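Local structure of Mgp-operon protein 3 (Mycoplasma pneumoniae, 6RJ1) at residues N798-L803 and V809-F814; L694-V699 and I832-T837; D68-D73 and S156-L161. The protein probably takes part in attaching the bacterium to sugars on host cells, as the P40/P90 adhesin that accompanies protein P1. All blocks are in the same frame, centred on the assembly; numbering follows the deposited sequence.

Contact 1. Residues N798-L803 and V809-F814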
ATOM      1  N   ASN A 798       7.885  20.318  18.298  1.00 86.86           N
ATOM      2  CA  ASN A 798       7.365  19.828  17.019  1.00 85.19           C
ATOM      3  C   ASN A 798       7.829  18.421  16.675  1.00 86.19           C
ATOM      4  O   ASN A 798       8.912  17.996  17.073  1.00 84.56           O
ATOM      5  CB  ASN A 798       7.741  20.766  15.856  1.00 84.64           C
ATOM      6  CG  ASN A 798       7.273  22.201  15.953  1.00101.16           C
ATOM      7  OD1 ASN A 798       6.200  22.524  16.485  1.00 93.90           O
ATOM      8  ND2 ASN A 798       8.079  23.098  15.407  1.00 90.25           N
ATOM      9  N   TYR A 799       7.005  17.713  15.900  1.00 81.86           N
ATOM     10  CA  TYR A 799       7.314  16.375  15.426  1.00 80.90           C
ATOM     11  C   TYR A 799       6.730  16.122  14.052  1.00 82.61           C
ATOM     12  O   TYR A 799       5.659  16.634  13.711  1.00 82.72           O
ATOM     13  CB  TYR A 799       6.938  15.278  16.439  1.00 82.03           C
ATOM     14  CG  TYR A 799       5.476  15.225  16.817  1.00 83.44           C
ATOM     15  CD1 TYR A 799       4.580  14.427  16.107  1.00 85.33           C
ATOM     16  CD2 TYR A 799       4.997  15.920  17.922  1.00 83.95           C
ATOM     17  CE1 TYR A 799       3.236  14.352  16.466  1.00 85.58           C
ATOM     18  CE2 TYR A 799       3.655  15.855  18.290  1.00 84.73           C
ATOM     19  CZ  TYR A 799       2.779  15.070  17.557  1.00 91.21           C
ATOM     20  OH  TYR A 799       1.460  15.007  17.920  1.00 91.59           O
ATOM     21  N   SER A 800       7.456  15.345  13.256  1.00 76.38           N
ATOM     22  CA  SER A 800       7.071  15.000  11.902  1.00 74.72           C
ATOM     23  C   SER A 800       7.397  13.558  11.621  1.00 75.05           C
ATOM     24  O   SER A 800       8.227  12.968  12.298  1.00 74.38           O
ATOM     25  CB  SER A 800       7.808  15.892  10.906  1.00 78.53           C
ATOM     26  OG  SER A 800       7.436  17.249  11.073  1.00 89.01           O
ATOM     27  N   ALA A 801       6.749  12.992  10.620  1.00 70.16           N
ATOM     28  CA  ALA A 801       7.023  11.639  10.168  1.00 69.00           C
ATOM     29  C   ALA A 801       7.437  11.744   8.725  1.00 70.25           C
ATOM     30  O   ALA A 801       6.910  12.581   7.987  1.00 69.76           O
ATOM     31  CB  ALA A 801       5.789  10.770  10.292  1.00 69.61           C
ATOM     32  N   VAL A 802       8.424  10.955   8.329  1.00 64.48           N
ATOM     33  CA  VAL A 802       8.851  10.980   6.936  1.00 63.24           C
ATOM     34  C   VAL A 802       8.766   9.588   6.346  1.00 63.80           C
ATOM     35  O   VAL A 802       8.784   8.600   7.081  1.00 63.07           O
ATOM     36  CB  VAL A 802      10.221  11.674   6.652  1.00 67.19           C
ATOM     37  CG1 VAL A 802      10.256  13.121   7.150  1.00 66.78           C
ATOM     38  CG2 VAL A 802      11.389  10.869   7.196  1.00 66.96           C
ATOM     39  N   LEU A 803       8.651   9.518   5.025  1.00 59.33           N
ATOM     40  CA  LEU A 803       8.615   8.264   4.272  1.00 59.00           C
ATOM     41  C   LEU A 803       9.123   8.488   2.854  1.00 63.11           C
ATOM     42  O   LEU A 803       9.051   9.606   2.320  1.00 62.62           O
ATOM     43  CB  LEU A 803       7.221   7.594   4.276  1.00 58.72           C
ATOM     44  CG  LEU A 803       6.122   8.263   3.465  1.00 62.23           C
ATOM     45  CD1 LEU A 803       5.356   7.249   2.656  1.00 61.87           C
ATOM     46  CD2 LEU A 803       5.218   9.092   4.345  1.00 63.55           C
ATOM     47  N   VAL A 809      10.800  12.272  -1.317  1.00 66.53           N
ATOM     48  CA  VAL A 809      10.512  12.114   0.102  1.00 66.59           C
ATOM     49  C   VAL A 809       9.233  12.870   0.478  1.00 69.34           C
ATOM     50  O   VAL A 809       9.006  13.992   0.012  1.00 68.74           O
ATOM     51  CB  VAL A 809      11.736  12.495   0.992  1.00 71.19           C
ATOM     52  CG1 VAL A 809      12.119  13.970   0.856  1.00 71.24           C
ATOM     53  CG2 VAL A 809      11.518  12.119   2.459  1.00 71.20           C
ATOM     54  N   VAL A 810       8.401  12.246   1.322  1.00 65.35           N
ATOM     55  CA  VAL A 810       7.179  12.878   1.811  1.00 64.54           C
ATOM     56  C   VAL A 810       7.283  13.076   3.323  1.00 67.45           C
ATOM     57  O   VAL A 810       7.650  12.158   4.063  1.00 66.35           O
ATOM     58  CB  VAL A 810       5.837  12.240   1.342  1.00 67.82           C
ATOM     59  CG1 VAL A 810       6.029  10.843   0.788  1.00 68.02           C
ATOM     60  CG2 VAL A 810       4.753  12.268   2.420  1.00 67.20           C
ATOM     61  N   ARG A 811       7.021  14.313   3.750  1.00 63.40           N
ATOM     62  CA  ARG A 811       7.035  14.720   5.142  1.00 62.39           C
ATOM     63  C   ARG A 811       5.606  14.974   5.604  1.00 67.17           C
ATOM     64  O   ARG A 811       4.824  15.642   4.910  1.00 66.98           O
ATOM     65  CB  ARG A 811       7.892  15.980   5.332  1.00 58.23           C
ATOM     66  CG  ARG A 811       8.117  16.320   6.795  1.00 63.07           C
ATOM     67  CD  ARG A 811       8.929  17.569   6.964  1.00 73.58           C
ATOM     68  NE  ARG A 811       8.841  18.060   8.332  1.00 78.87           N
ATOM     69  CZ  ARG A 811       9.440  19.158   8.772  1.00 92.16           C
ATOM     70  NH1 ARG A 811      10.177  19.897   7.951  1.00 76.48           N
ATOM     71  NH2 ARG A 811       9.316  19.523  10.038  1.00 83.03           N
ATOM     72  N   LEU A 812       5.282  14.453   6.790  1.00 63.81           N
ATOM     73  CA  LEU A 812       3.974  14.601   7.415  1.00 63.75           C
ATOM     74  C   LEU A 812       4.115  15.426   8.680  1.00 67.80           C
ATOM     75  O   LEU A 812       4.862  15.053   9.575  1.00 66.72           O
ATOM     76  CB  LEU A 812       3.323  13.231   7.662  1.00 63.66           C
ATOM     77  CG  LEU A 812       3.291  12.291   6.448  1.00 68.19           C
ATOM     78  CD1 LEU A 812       2.878  10.897   6.849  1.00 68.95           C
ATOM     79  CD2 LEU A 812       2.428  12.850   5.321  1.00 69.13           C
ATOM     80  N   ASN A 813       3.450  16.584   8.712  1.00 65.80           N
ATOM     81  CA  ASN A 813       3.532  17.555   9.806  1.00 65.65           C
ATOM     82  C   ASN A 813       2.322  17.534  10.717  1.00 70.45           C
ATOM     83  O   ASN A 813       1.188  17.393  10.252  1.00 68.51           O
ATOM     84  CB  ASN A 813       3.798  18.959   9.258  1.00 64.23           C
ATOM     85  CG  ASN A 813       4.921  18.982   8.254  1.00 85.46           C
ATOM     86  OD1 ASN A 813       6.094  18.792   8.592  1.00 83.95           O
ATOM     87  ND2 ASN A 813       4.582  19.182   6.990  1.00 74.21           N
ATOM     88  N   PHE A 814       2.578  17.675  12.028  1.00 69.76           N
ATOM     89  CA  PHE A 814       1.555  17.633  13.073  1.00 70.54           C
ATOM     90  C   PHE A 814       1.647  18.818  14.025  1.00 79.54           C
ATOM     91  O   PHE A 814       2.718  19.409  14.178  1.00 80.29           O
ATOM     92  CB  PHE A 814       1.652  16.311  13.867  1.00 71.55           C
ATOM     93  CG  PHE A 814       1.699  15.055  13.026  1.00 72.20           C
ATOM     94  CD1 PHE A 814       0.529  14.461  12.571  1.00 74.88           C
ATOM     95  CD2 PHE A 814       2.910  14.475  12.679  1.00 73.51           C
ATOM     96  CE1 PHE A 814       0.573  13.310  11.781  1.00 75.31           C
ATOM     97  CE2 PHE A 814       2.952  13.325  11.887  1.00 75.90           C
ATOM     98  CZ  PHE A 814       1.783  12.753  11.441  1.00 73.87           C
TER

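Contact 2. Residues L694-V699 and I832-T837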
ATOM      1  N   LEU A 694      -2.285   8.614  -1.225  1.00 53.77           N
ATOM      2  CA  LEU A 694      -1.600   8.360   0.026  1.00 53.11           C
ATOM      3  C   LEU A 694      -2.530   8.780   1.161  1.00 57.42           C
ATOM      4  O   LEU A 694      -3.093   9.866   1.143  1.00 56.19           O
ATOM      5  CB  LEU A 694      -0.240   9.070   0.127  1.00 52.70           C
ATOM      6  CG  LEU A 694       0.625   8.628   1.339  1.00 56.19           C
ATOM      7  CD1 LEU A 694       1.491   7.409   1.002  1.00 55.12           C
ATOM      8  CD2 LEU A 694       1.464   9.767   1.859  1.00 56.19           C
ATOM      9  N   VAL A 695      -2.705   7.883   2.112  1.00 55.28           N
ATOM     10  CA  VAL A 695      -3.522   8.024   3.307  1.00 55.84           C
ATOM     11  C   VAL A 695      -2.532   8.069   4.481  1.00 61.84           C
ATOM     12  O   VAL A 695      -1.612   7.250   4.554  1.00 61.36           O
ATOM     13  CB  VAL A 695      -4.509   6.821   3.385  1.00 59.95           C
ATOM     14  CG1 VAL A 695      -5.171   6.712   4.745  1.00 59.92           C
ATOM     15  CG2 VAL A 695      -5.566   6.910   2.288  1.00 59.43           C
ATOM     16  N   TYR A 696      -2.682   9.058   5.358  1.00 59.89           N
ATOM     17  CA  TYR A 696      -1.800   9.243   6.518  1.00 60.14           C
ATOM     18  C   TYR A 696      -2.593   9.811   7.685  1.00 65.84           C
ATOM     19  O   TYR A 696      -3.687  10.342   7.483  1.00 65.11           O
ATOM     20  CB  TYR A 696      -0.606  10.160   6.165  1.00 61.25           C
ATOM     21  CG  TYR A 696      -1.001  11.563   5.743  1.00 62.49           C
ATOM     22  CD1 TYR A 696      -1.354  11.845   4.423  1.00 63.91           C
ATOM     23  CD2 TYR A 696      -1.017  12.610   6.662  1.00 62.95           C
ATOM     24  CE1 TYR A 696      -1.741  13.125   4.035  1.00 64.27           C
ATOM     25  CE2 TYR A 696      -1.391  13.898   6.280  1.00 63.99           C
ATOM     26  CZ  TYR A 696      -1.761  14.149   4.967  1.00 72.70           C
ATOM     27  OH  TYR A 696      -2.145  15.414   4.582  1.00 75.83           O
ATOM     28  N   GLY A 697      -2.037   9.716   8.886  1.00 63.78           N
ATOM     29  CA  GLY A 697      -2.695  10.256  10.064  1.00 63.73           C
ATOM     30  C   GLY A 697      -2.050   9.928  11.389  1.00 67.71           C
ATOM     31  O   GLY A 697      -1.105   9.135  11.468  1.00 66.37           O
ATOM     32  N   ILE A 698      -2.573  10.584  12.433  1.00 64.94           N
ATOM     33  CA  ILE A 698      -2.207  10.428  13.835  1.00 65.22           C
ATOM     34  C   ILE A 698      -3.427   9.831  14.557  1.00 70.29           C
ATOM     35  O   ILE A 698      -4.558  10.259  14.304  1.00 70.64           O
ATOM     36  CB  ILE A 698      -1.677  11.758  14.464  1.00 68.25           C
ATOM     37  CG1 ILE A 698      -1.083  11.512  15.869  1.00 67.80           C
ATOM     38  CG2 ILE A 698      -2.732  12.913  14.451  1.00 69.36           C
ATOM     39  CD1 ILE A 698      -0.265  12.661  16.430  1.00 76.28           C
ATOM     40  N   VAL A 699      -3.205   8.811  15.398  1.00 66.53           N
ATOM     41  CA  VAL A 699      -4.282   8.124  16.102  1.00 66.46           C
ATOM     42  C   VAL A 699      -3.934   7.972  17.599  1.00 72.83           C
ATOM     43  O   VAL A 699      -2.821   7.564  17.945  1.00 72.74           O
ATOM     44  CB  VAL A 699      -4.720   6.800  15.385  1.00 69.83           C
ATOM     45  CG1 VAL A 699      -3.649   6.256  14.438  1.00 69.86           C
ATOM     46  CG2 VAL A 699      -5.206   5.728  16.348  1.00 69.15           C
ATOM     47  N   ILE A 832      -0.742  22.062   4.865  1.00 84.78           N
ATOM     48  CA  ILE A 832       0.593  22.201   5.439  1.00 82.89           C
ATOM     49  C   ILE A 832       1.023  20.909   6.192  1.00 82.14           C
ATOM     50  O   ILE A 832       2.176  20.814   6.614  1.00 81.50           O
ATOM     51  CB  ILE A 832       0.762  23.507   6.266  1.00 86.08           C
ATOM     52  CG1 ILE A 832      -0.294  23.651   7.392  1.00 86.57           C
ATOM     53  CG2 ILE A 832       0.781  24.737   5.331  1.00 86.55           C
ATOM     54  CD1 ILE A 832       0.018  24.775   8.453  1.00 93.67           C
ATOM     55  N   SER A 833       0.110  19.899   6.286  1.00 75.00           N
ATOM     56  CA  SER A 833       0.323  18.593   6.925  1.00 73.17           C
ATOM     57  C   SER A 833       1.045  17.607   5.995  1.00 74.96           C
ATOM     58  O   SER A 833       1.586  16.603   6.458  1.00 73.03           O
ATOM     59  CB  SER A 833      -1.010  17.996   7.368  1.00 75.15           C
ATOM     60  OG  SER A 833      -1.846  17.711   6.258  1.00 79.73           O
ATOM     61  N   PHE A 834       1.018  17.880   4.682  1.00 71.44           N
ATOM     62  CA  PHE A 834       1.654  17.041   3.665  1.00 70.34           C
ATOM     63  C   PHE A 834       2.632  17.852   2.818  1.00 72.92           C
ATOM     64  O   PHE A 834       2.318  18.971   2.403  1.00 72.28           O
ATOM     65  CB  PHE A 834       0.587  16.393   2.767  1.00 71.36           C
ATOM     66  CG  PHE A 834       1.106  15.487   1.676  1.00 71.81           C
ATOM     67  CD1 PHE A 834       1.425  15.992   0.421  1.00 74.28           C
ATOM     68  CD2 PHE A 834       1.237  14.121   1.887  1.00 72.57           C
ATOM     69  CE1 PHE A 834       1.898  15.153  -0.591  1.00 74.67           C
ATOM     70  CE2 PHE A 834       1.688  13.283   0.867  1.00 74.75           C
ATOM     71  CZ  PHE A 834       2.010  13.802  -0.365  1.00 72.74           C
ATOM     72  N   SER A 835       3.796  17.248   2.531  1.00 68.24           N
ATOM     73  CA  SER A 835       4.848  17.815   1.689  1.00 67.51           C
ATOM     74  C   SER A 835       5.568  16.700   0.917  1.00 70.66           C
ATOM     75  O   SER A 835       5.917  15.671   1.500  1.00 70.05           O
ATOM     76  CB  SER A 835       5.840  18.618   2.523  1.00 70.61           C
ATOM     77  OG  SER A 835       7.185  18.277   2.219  1.00 79.07           O
ATOM     78  N   TYR A 836       5.788  16.912  -0.387  1.00 65.68           N
ATOM     79  CA  TYR A 836       6.518  15.983  -1.240  1.00 64.17           C
ATOM     80  C   TYR A 836       7.647  16.752  -1.922  1.00 71.66           C
ATOM     81  O   TYR A 836       7.392  17.751  -2.602  1.00 73.06           O
ATOM     82  CB  TYR A 836       5.585  15.283  -2.247  1.00 62.97           C
ATOM     83  CG  TYR A 836       6.312  14.585  -3.378  1.00 61.45           C
ATOM     84  CD1 TYR A 836       6.853  13.313  -3.207  1.00 62.93           C
ATOM     85  CD2 TYR A 836       6.486  15.207  -4.613  1.00 60.60           C
ATOM     86  CE1 TYR A 836       7.535  12.673  -4.241  1.00 62.61           C
ATOM     87  CE2 TYR A 836       7.186  14.587  -5.643  1.00 60.74           C
ATOM     88  CZ  TYR A 836       7.697  13.314  -5.458  1.00 67.76           C
ATOM     89  OH  TYR A 836       8.382  12.711  -6.482  1.00 69.36           O
ATOM     90  N   THR A 837       8.894  16.316  -1.703  1.00 69.15           N
ATOM     91  CA  THR A 837      10.066  16.940  -2.312  1.00 69.08           C
ATOM     92  C   THR A 837      10.738  15.898  -3.207  1.00 73.88           C
ATOM     93  O   THR A 837      11.146  14.846  -2.703  1.00 73.81           O
ATOM     94  CB  THR A 837      11.000  17.516  -1.247  1.00 77.19           C
ATOM     95  OG1 THR A 837      10.227  18.258  -0.304  1.00 83.74           O
ATOM     96  CG2 THR A 837      12.097  18.398  -1.841  1.00 69.94           C
TER

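Contact 3. Residues D68-D73 and S156-L161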
ATOM      1  N   ASP A  68     -17.074 -20.850   2.698  1.00 95.97           N
ATOM      2  CA  ASP A  68     -18.027 -20.278   1.752  1.00 99.27           C
ATOM      3  C   ASP A  68     -18.948 -21.374   1.253  1.00111.93           C
ATOM      4  O   ASP A  68     -18.476 -22.423   0.805  1.00112.47           O
ATOM      5  CB  ASP A  68     -17.314 -19.571   0.584  1.00101.18           C
ATOM      6  CG  ASP A  68     -16.459 -20.455  -0.310  1.00111.64           C
ATOM      7  OD1 ASP A  68     -15.733 -21.329   0.228  1.00111.59           O
ATOM      8  OD2 ASP A  68     -16.508 -20.273  -1.542  1.00119.32           O
ATOM      9  N   THR A  69     -20.261 -21.143   1.418  1.00114.23           N
ATOM     10  CA  THR A  69     -21.456 -21.942   1.078  1.00116.79           C
ATOM     11  C   THR A  69     -22.542 -21.477   2.039  1.00126.79           C
ATOM     12  O   THR A  69     -23.607 -21.027   1.606  1.00126.46           O
ATOM     13  CB  THR A  69     -21.285 -23.491   1.229  1.00126.02           C
ATOM     14  OG1 THR A  69     -20.383 -23.808   2.294  1.00126.66           O
ATOM     15  CG2 THR A  69     -20.876 -24.179  -0.069  1.00124.25           C
ATOM     16  N   THR A  70     -22.217 -21.553   3.354  1.00127.77           N
ATOM     17  CA  THR A  70     -22.999 -21.242   4.551  1.00129.71           C
ATOM     18  C   THR A  70     -24.292 -22.128   4.538  1.00138.21           C
ATOM     19  O   THR A  70     -25.402 -21.693   4.211  1.00137.65           O
ATOM     20  CB  THR A  70     -23.139 -19.715   4.804  1.00137.51           C
ATOM     21  OG1 THR A  70     -23.460 -19.506   6.173  1.00135.56           O
ATOM     22  CG2 THR A  70     -24.109 -18.978   3.864  1.00135.96           C
ATOM     23  N   SER A  71     -24.076 -23.409   4.899  1.00138.42           N
ATOM     24  CA  SER A  71     -25.067 -24.486   4.956  1.00140.07           C
ATOM     25  C   SER A  71     -26.129 -24.298   6.050  1.00147.46           C
ATOM     26  O   SER A  71     -25.876 -23.608   7.044  1.00147.37           O
ATOM     27  CB  SER A  71     -24.369 -25.835   5.124  1.00144.21           C
ATOM     28  OG  SER A  71     -23.589 -25.885   6.309  1.00153.45           O
ATOM     29  N   SER A  72     -27.318 -24.938   5.855  1.00145.96           N
ATOM     30  CA  SER A  72     -28.498 -24.925   6.742  1.00146.56           C
ATOM     31  C   SER A  72     -29.058 -23.500   6.987  1.00151.91           C
ATOM     32  O   SER A  72     -28.772 -22.595   6.197  1.00151.85           O
ATOM     33  CB  SER A  72     -28.209 -25.661   8.053  1.00150.36           C
ATOM     34  OG  SER A  72     -27.829 -27.009   7.825  1.00159.62           O
ATOM     35  N   ASP A  73     -29.893 -23.318   8.041  1.00149.00           N
ATOM     36  CA  ASP A  73     -30.473 -22.023   8.425  1.00148.89           C
ATOM     37  C   ASP A  73     -30.679 -21.918   9.955  1.00152.63           C
ATOM     38  O   ASP A  73     -31.768 -21.568  10.429  1.00152.06           O
ATOM     39  CB  ASP A  73     -31.745 -21.686   7.616  1.00150.64           C
ATOM     40  CG  ASP A  73     -31.517 -20.608   6.569  1.00159.53           C
ATOM     41  OD1 ASP A  73     -31.410 -19.418   6.950  1.00164.10           O
ATOM     42  OD2 ASP A  73     -31.437 -20.952   5.369  1.00159.97           O
ATOM     43  N   SER A 156     -23.694  -7.123   5.077  1.00 75.19           N
ATOM     44  CA  SER A 156     -22.955  -8.355   5.338  1.00 73.12           C
ATOM     45  C   SER A 156     -21.564  -8.393   4.718  1.00 71.80           C
ATOM     46  O   SER A 156     -21.427  -8.501   3.494  1.00 71.59           O
ATOM     47  CB  SER A 156     -23.770  -9.565   4.892  1.00 77.20           C
ATOM     48  OG  SER A 156     -23.019 -10.766   4.960  1.00 87.86           O
ATOM     49  N   LEU A 157     -20.533  -8.372   5.577  1.00 64.61           N
ATOM     50  CA  LEU A 157     -19.140  -8.496   5.168  1.00 63.20           C
ATOM     51  C   LEU A 157     -18.908  -9.904   4.607  1.00 67.60           C
ATOM     52  O   LEU A 157     -18.187 -10.058   3.623  1.00 67.21           O
ATOM     53  CB  LEU A 157     -18.213  -8.201   6.355  1.00 62.68           C
ATOM     54  CG  LEU A 157     -16.692  -8.390   6.179  1.00 66.80           C
ATOM     55  CD1 LEU A 157     -16.128  -7.578   5.004  1.00 66.25           C
ATOM     56  CD2 LEU A 157     -15.976  -8.005   7.435  1.00 68.99           C
ATOM     57  N   TYR A 158     -19.574 -10.914   5.194  1.00 65.04           N
ATOM     58  CA  TYR A 158     -19.509 -12.303   4.743  1.00 65.26           C
ATOM     59  C   TYR A 158     -19.884 -12.427   3.254  1.00 69.33           C
ATOM     60  O   TYR A 158     -19.175 -13.097   2.496  1.00 69.08           O
ATOM     61  CB  TYR A 158     -20.390 -13.214   5.615  1.00 66.24           C
ATOM     62  CG  TYR A 158     -20.321 -14.660   5.179  1.00 67.93           C
ATOM     63  CD1 TYR A 158     -19.225 -15.453   5.504  1.00 70.10           C
ATOM     64  CD2 TYR A 158     -21.313 -15.216   4.378  1.00 68.56           C
ATOM     65  CE1 TYR A 158     -19.130 -16.770   5.063  1.00 70.08           C
ATOM     66  CE2 TYR A 158     -21.231 -16.534   3.938  1.00 69.31           C
ATOM     67  CZ  TYR A 158     -20.126 -17.299   4.266  1.00 75.00           C
ATOM     68  OH  TYR A 158     -20.012 -18.585   3.820  1.00 76.34           O
ATOM     69  N   LYS A 159     -20.979 -11.763   2.843  1.00 65.11           N
ATOM     70  CA  LYS A 159     -21.458 -11.773   1.464  1.00 64.46           C
ATOM     71  C   LYS A 159     -20.425 -11.191   0.505  1.00 67.74           C
ATOM     72  O   LYS A 159     -20.227 -11.753  -0.573  1.00 67.35           O
ATOM     73  CB  LYS A 159     -22.815 -11.062   1.341  1.00 66.62           C
ATOM     74  CG  LYS A 159     -23.972 -11.887   1.879  1.00 78.29           C
ATOM     75  CD  LYS A 159     -25.317 -11.325   1.463  1.00 88.92           C
ATOM     76  CE  LYS A 159     -26.469 -12.102   2.059  1.00 95.71           C
ATOM     77  NZ  LYS A 159     -26.755 -11.681   3.458  1.00106.26           N
ATOM     78  N   THR A 160     -19.727 -10.109   0.925  1.00 64.11           N
ATOM     79  CA  THR A 160     -18.667  -9.450   0.146  1.00 63.34           C
ATOM     80  C   THR A 160     -17.494 -10.400  -0.055  1.00 67.36           C
ATOM     81  O   THR A 160     -16.982 -10.502  -1.169  1.00 68.06           O
ATOM     82  CB  THR A 160     -18.170  -8.166   0.852  1.00 67.21           C
ATOM     83  OG1 THR A 160     -19.272  -7.334   1.200  1.00 63.02           O
ATOM     84  CG2 THR A 160     -17.154  -7.372   0.006  1.00 65.16           C
ATOM     85  N   LEU A 161     -17.064 -11.079   1.030  1.00 62.22           N
ATOM     86  CA  LEU A 161     -15.928 -11.990   1.025  1.00 61.48           C
ATOM     87  C   LEU A 161     -16.144 -13.224   0.162  1.00 66.27           C
ATOM     88  O   LEU A 161     -15.186 -13.740  -0.418  1.00 66.85           O
ATOM     89  CB  LEU A 161     -15.521 -12.361   2.452  1.00 61.27           C
ATOM     90  CG  LEU A 161     -15.050 -11.195   3.339  1.00 65.55           C
ATOM     91  CD1 LEU A 161     -14.950 -11.618   4.782  1.00 65.08           C
ATOM     92  CD2 LEU A 161     -13.732 -10.585   2.840  1.00 68.41           C
TER

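Contact 1. Residues N798-L803 and V809-F814
Leu-803 crosses Val-810 obliquely at the apolar centre of a beta hairpin, whose antiparallel strands 799-805 and 808-815 are joined by a very short turn. Leu-803 CG lies 3.7 Å from Val-810 CG1, and its CD2 branch reaches past the valine to within 3.9 Å of Leu-812 CD1. Ala-801 follows on the same face; its small methyl lies close to the Phe-814 ring, whose CE2 comes to 4.1 Å from Ala-801 CB. Val-551 and Ala-553 of strand 549-563 pack on this side, as does Leu-782 of strand 779-786, which suits the aliphatic residues here. Beyond Ala-801, Tyr-799 brings CE1 to 3.6 Å from Phe-814 CB; the two ring planes differ by 23° but are slid apart and barely overlap, and the tyrosine hydroxyl bonds Asp-819. Along the backbones, Ala-801 with Leu-812 and Leu-803 with Val-810 are hydrogen-bonded pairs, each joined by two backbone bonds.

The other face, with Ser-800, Val-802, Arg-811 and Asn-813, is the more polar one. Val-802 CG1 rests on the aliphatic stem of Arg-811, while Asn-813 ND2 bonds the carbonyls of Ile-832 and Pro-913. The extended Arg-811 chain carries its guanidinium along to Ser-800, and Glu-899 forms a salt bridge with NH2. Side-on, in the guanidinium plane, Arg-811 NE at 3.2 Å and NH2 at 3.1 Å both donate to Ser-800 OG.

Contact 2. Residues L694-V699 and I832-T837
Ser-833 meets Tyr-696 first, just ahead of strand 834-838: its OG lies 2.9 Å from Tyr-696 OH in a hydrogen bond to which either hydroxyl could donate. The serine oxygen approaches at the edge of the tyrosine ring, near its plane; the bond gives two buried hydroxyls a polar partner. A side chain as short as serine suits the spot, because the phenol already spans most of the distance between the backbones.

Phe-834 carries the apolar half. With CG anti to the backbone N (chi1 -180°), the side chain runs out toward strand 693-699 and passes Tyr-696 obliquely, CD2 coming to 3.8 Å from Tyr-696 CE1. The ring planes stand at 31°, with centroids 5.8 Å apart. Farther out, Leu-694 CD2 touches the edge of the phenylalanine ring at CE2, 3.7 Å away, a branched aliphatic end closing on an aromatic rim.

The contact joins two sheets: strand 693-699 runs between 549-563 and 723-732 in one, strand 834-838 pairs with 808-815 in the other, and His-731 stacks on Phe-834 while Leu-812 touches both rings.

Contact 3. Residues D68-D73 and S156-L161
Asp-68 and Thr-70 lie against Tyr-158 where an irregular loop passes the start of helix 157-163, whose first turn is N-capped. The loop follows strand 64-66 and forms neither helix nor strand; at Thr-70 both backbone angles are positive (phi 58°, psi 77°), an unusual conformation for a residue other than glycine. The backbones stay well apart: the nearest CA atoms, of Asp-68 and Leu-161, are 8.6 Å from each other. Of the first helical bonds, Leu-161 N to Leu-157 O is 3.0 Å, whereas Thr-160 N to Ser-156 O is weak.

One long side chain spans the distance. Tyr-158 leaves the helix with CG anti to the backbone N (chi1 -179°), and its ring reaches the loop, where OH comes to 3.3 Å from Asp-68 CA and bonds the carbonyl of Gln-67, just before the loop segment. Tyrosine suits the place because the ring can pack while the hydroxyl finds a backbone oxygen. Thr-70 lies alongside the ring, running past it in the opposite direction: Thr-70 CG2 is 3.8 Å from Tyr-158 CE2, an oblique approach. Phe-66 meets the same ring, at about 45°.

At the helix start Glu-142 forms a salt bridge with Lys-159 NZ. Ser-156, the N-cap, has a short side chain that can reach back to the first turn: Lys-159 N donates to Ser-156 OG at 3.1 Å.

How the contacts relate
Contacts 1 and 2 are buried neighbours, their centres 7 Å apart, and share one sheet: strands 808-815 and 834-838 pair in it, with Arg-811 N 2.9 Å from Ser-835 O. Contact 1 builds that sheet through backbone bonds; contact 2 packs it against another sheet in the interior through side chains alone. Contact 3 lies about 42 Å from contact 1, between centres, on the opposite side of the chain's centre. Partly exposed, it rests on one aromatic residue and a backbone carbonyl, where the interior contacts combine aliphatic and aromatic packing with enclosed polar groups.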